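Hydrolase, haloacid dehalogenase-like family (Streptococcus pneumoniae, PDB 2FI1) probably acts as a hydrolase of the haloacid dehalogenase-like family, with a metal ion, here calcium, bound in its presumed active site. Local coordinates at residues F134-L146 / P162-D174. Residues are numbered along the deposited sequence; the frame is centred on the assembly and turned at random.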
# COMPACT_ATOMS: atom_id res chain seq x y z
N PHE A 134 13.84 11.69 1.84
CA PHE A 134 12.96 12.31 2.82
C PHE A 134 12.77 11.47 4.07
O PHE A 134 12.93 10.24 4.06
CB PHE A 134 11.59 12.62 2.22
CG PHE A 134 11.64 13.52 1.02
CD1 PHE A 134 12.15 14.80 1.12
CD2 PHE A 134 11.18 13.09 -0.21
CE1 PHE A 134 12.20 15.63 0.01
CE2 PHE A 134 11.22 13.93 -1.31
CZ PHE A 134 11.73 15.19 -1.19
N LYS A 135 12.40 12.14 5.15
CA LYS A 135 12.01 11.49 6.38
C LYS A 135 10.76 10.64 6.19
O LYS A 135 9.98 10.86 5.24
CB LYS A 135 11.78 12.51 7.50
CG LYS A 135 13.01 13.32 7.86
CD LYS A 135 14.08 12.45 8.48
CE LYS A 135 15.19 13.30 9.08
NZ LYS A 135 15.87 14.13 8.06
N ARG A 136 10.57 9.67 7.07
CA ARG A 136 9.40 8.81 7.04
C ARG A 136 8.19 9.53 7.60
O ARG A 136 8.29 10.37 8.50
CB ARG A 136 9.66 7.54 7.86
CG ARG A 136 10.77 6.66 7.27
CD ARG A 136 11.09 5.43 8.12
NE ARG A 136 10.01 4.44 8.10
CZ ARG A 136 9.06 4.32 9.03
NH1 ARG A 136 9.02 5.10 10.09
NH2 ARG A 136 8.12 3.39 8.87
N LYS A 137 7.03 9.19 7.06
CA LYS A 137 5.76 9.54 7.68
C LYS A 137 5.81 9.04 9.13
O LYS A 137 6.36 7.98 9.39
CB LYS A 137 4.60 8.91 6.90
CG LYS A 137 4.50 9.36 5.45
CD LYS A 137 3.44 8.62 4.65
CE LYS A 137 3.85 7.19 4.32
NZ LYS A 137 2.77 6.45 3.59
N PRO A 138 5.22 9.78 10.08
CA PRO A 138 4.33 10.93 9.95
C PRO A 138 4.98 12.30 9.71
O PRO A 138 4.27 13.30 9.64
CB PRO A 138 3.59 10.94 11.29
CG PRO A 138 4.64 10.46 12.25
CD PRO A 138 5.40 9.40 11.50
N ASN A 139 6.30 12.36 9.55
CA ASN A 139 6.93 13.64 9.22
C ASN A 139 6.35 14.10 7.88
O ASN A 139 6.31 13.31 6.93
CB ASN A 139 8.46 13.48 9.17
CG ASN A 139 9.18 14.80 9.06
OD1 ASN A 139 8.93 15.60 8.18
ND2 ASN A 139 10.14 15.02 9.96
N PRO A 140 5.88 15.36 7.79
CA PRO A 140 5.28 15.84 6.55
C PRO A 140 6.25 16.25 5.44
O PRO A 140 5.80 16.75 4.41
CB PRO A 140 4.49 17.07 7.00
CG PRO A 140 5.31 17.60 8.15
CD PRO A 140 5.82 16.38 8.86
N GLU A 141 7.56 16.07 5.63
CA GLU A 141 8.55 16.54 4.66
C GLU A 141 8.26 16.15 3.20
O GLU A 141 8.27 17.00 2.32
CB GLU A 141 9.96 16.05 5.05
CG GLU A 141 11.05 16.61 4.16
CD GLU A 141 12.43 16.20 4.60
OE1 GLU A 141 12.67 15.00 4.82
OE2 GLU A 141 13.30 17.09 4.71
N SER A 142 8.00 14.87 2.95
CA SER A 142 7.78 14.43 1.57
C SER A 142 6.49 14.98 0.98
O SER A 142 6.46 15.34 -0.20
CB SER A 142 7.82 12.90 1.46
OG SER A 142 6.91 12.27 2.32
N MET A 143 5.44 15.08 1.78
CA MET A 143 4.18 15.63 1.26
C MET A 143 4.28 17.16 1.07
O MET A 143 3.72 17.67 0.12
CB MET A 143 2.96 15.15 2.06
CG MET A 143 2.36 13.70 1.63
SD MET A 143 1.27 13.22 2.90
CE MET A 143 1.62 11.46 2.90
N LEU A 144 5.04 17.86 1.91
CA LEU A 144 5.30 19.29 1.69
C LEU A 144 6.14 19.51 0.43
O LEU A 144 5.94 20.49 -0.29
CB LEU A 144 5.99 19.91 2.91
CG LEU A 144 5.09 20.07 4.14
CD1 LEU A 144 5.90 20.40 5.38
CD2 LEU A 144 4.01 21.13 3.91
N TYR A 145 7.07 18.61 0.17
CA TYR A 145 7.86 18.66 -1.07
C TYR A 145 6.93 18.57 -2.28
O TYR A 145 7.06 19.34 -3.23
CB TYR A 145 8.90 17.53 -1.10
CG TYR A 145 9.34 17.07 -2.47
CD1 TYR A 145 10.28 17.78 -3.19
CD2 TYR A 145 8.84 15.89 -3.03
CE1 TYR A 145 10.70 17.36 -4.44
CE2 TYR A 145 9.25 15.45 -4.27
CZ TYR A 145 10.19 16.18 -4.99
OH TYR A 145 10.62 15.77 -6.22
N LEU A 146 6.00 17.62 -2.26
CA LEU A 146 5.05 17.48 -3.37
C LEU A 146 4.13 18.69 -3.49
O LEU A 146 3.86 19.17 -4.59
CB LEU A 146 4.22 16.21 -3.22
CG LEU A 146 4.96 14.88 -3.45
CD1 LEU A 146 4.02 13.72 -3.12
CD2 LEU A 146 5.51 14.78 -4.86
N PRO A 162 -2.50 5.37 10.70
CA PRO A 162 -2.41 6.65 11.36
C PRO A 162 -1.29 7.56 10.87
O PRO A 162 -1.51 8.76 10.73
CB PRO A 162 -2.19 6.25 12.83
CG PRO A 162 -2.97 5.01 12.95
CD PRO A 162 -2.75 4.27 11.65
N ILE A 163 -0.10 7.02 10.60
CA ILE A 163 1.01 7.89 10.19
C ILE A 163 0.75 8.59 8.85
O ILE A 163 1.29 9.67 8.59
CB ILE A 163 2.38 7.17 10.15
CG1 ILE A 163 2.38 6.00 9.15
CG2 ILE A 163 2.78 6.74 11.55
CD1 ILE A 163 3.75 5.42 8.91
N ASP A 164 -0.08 7.97 8.01
CA ASP A 164 -0.43 8.57 6.72
C ASP A 164 -1.32 9.79 6.93
O ASP A 164 -1.13 10.84 6.33
CB ASP A 164 -1.14 7.55 5.85
CG ASP A 164 -0.31 6.30 5.63
OD1 ASP A 164 0.94 6.40 5.50
OD2 ASP A 164 -0.90 5.21 5.66
N ILE A 165 -2.30 9.61 7.82
CA ILE A 165 -3.21 10.68 8.19
C ILE A 165 -2.45 11.82 8.85
O ILE A 165 -2.65 12.99 8.55
CB ILE A 165 -4.32 10.17 9.16
CG1 ILE A 165 -5.09 8.98 8.58
CG2 ILE A 165 -5.25 11.31 9.58
CD1 ILE A 165 -5.60 9.17 7.20
N GLU A 166 -1.56 11.47 9.78
CA GLU A 166 -0.79 12.48 10.50
C GLU A 166 0.12 13.27 9.57
O GLU A 166 0.23 14.49 9.70
CB GLU A 166 0.01 11.82 11.63
CG GLU A 166 -0.91 11.30 12.74
CD GLU A 166 -0.29 10.23 13.63
OE1 GLU A 166 0.81 9.74 13.33
OE2 GLU A 166 -0.96 9.86 14.63
N ALA A 167 0.76 12.60 8.61
CA ALA A 167 1.59 13.31 7.64
C ALA A 167 0.77 14.26 6.80
O ALA A 167 1.15 15.41 6.58
CB ALA A 167 2.36 12.34 6.75
N GLY A 168 -0.37 13.77 6.32
CA GLY A 168 -1.25 14.60 5.49
C GLY A 168 -1.72 15.83 6.24
O GLY A 168 -1.66 16.95 5.72
N GLN A 169 -2.20 15.64 7.47
CA GLN A 169 -2.68 16.76 8.30
C GLN A 169 -1.57 17.78 8.51
O GLN A 169 -1.79 18.99 8.38
CB GLN A 169 -3.16 16.26 9.67
CG GLN A 169 -4.48 15.52 9.68
CD GLN A 169 -4.87 15.03 11.09
OE1 GLN A 169 -4.09 14.37 11.79
NE2 GLN A 169 -6.09 15.34 11.49
N ALA A 170 -0.37 17.30 8.83
CA ALA A 170 0.76 18.19 9.11
C ALA A 170 1.23 18.94 7.86
O ALA A 170 1.91 19.97 7.96
CB ALA A 170 1.90 17.40 9.71
N ALA A 171 0.87 18.43 6.69
CA ALA A 171 1.18 19.07 5.43
C ALA A 171 0.06 20.01 4.96
O ALA A 171 0.16 20.59 3.89
CB ALA A 171 1.46 18.02 4.36
N GLY A 172 -1.00 20.13 5.77
CA GLY A 172 -2.14 20.99 5.45
C GLY A 172 -3.11 20.43 4.42
O GLY A 172 -3.87 21.18 3.82
N LEU A 173 -3.11 19.10 4.25
CA LEU A 173 -3.95 18.47 3.24
C LEU A 173 -5.07 17.69 3.91
O LEU A 173 -4.93 17.20 5.02
CB LEU A 173 -3.10 17.53 2.37
CG LEU A 173 -1.92 18.20 1.67
CD1 LEU A 173 -0.96 17.17 1.12
CD2 LEU A 173 -2.43 19.12 0.57
N ASP A 174 -6.19 17.56 3.20
CA ASP A 174 -7.24 16.66 3.65
C ASP A 174 -6.76 15.22 3.56
O ASP A 174 -5.84 14.90 2.79
CB ASP A 174 -8.51 16.84 2.81
CG ASP A 174 -9.28 18.11 3.16
OD1 ASP A 174 -8.82 18.90 4.02
OD2 ASP A 174 -10.35 18.30 2.56
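Lys137 and Asp164 form a salt bridge at the metal-site end of a helix-helix contact in the Rossmann-like core of this haloacid dehalogenase-like fold. Helices 141-146 and 162-170 cross at -46°, with axes 8.8 Å apart, and residues 137-140 of the loop lie against helix 162-170. The small Ala167 lets that loop come close: its CA is 3.3 Å from Pro138 O, a CA-H...O contact. A cis peptide joins Lys137 to Pro138, whose CD rests 3.7 Å from Ile163 CG2, while Ile163 CD1 reaches the Lys137 carbonyl. Pro140, at the helix entrance, lays CB and CG against the Ala170 methyl, and Asn139 OD1 caps Glu141 N. Flexible, unbranched Met143, with SD anti to CA, sets SD against the Gly168 backbone; a turn about CG-SD (chi3 -144°) carries CE to 4.0 Å from Ala167 CB. Met143 and Leu173 both pack on Val157 of the central sheet. Leu144 CD2 lies over Ala171, just before the Schellman turn at Gly172. The aliphatic part of Lys137 runs past the Ala167 methyl, and a bend at chi3 (-73°) delivers NZ to Asp164 OD1 at 2.6 Å, from above the carboxylate plane. Asp164 OD2 accepts from Arg161 N, and Asp164 and Lys137 touch the calcium ligand Asp12. The carboxylate, gripped through both oxygens, probably positions the lysine ammonium beside the metal site, consistent with this family's lysine and acidic motifs.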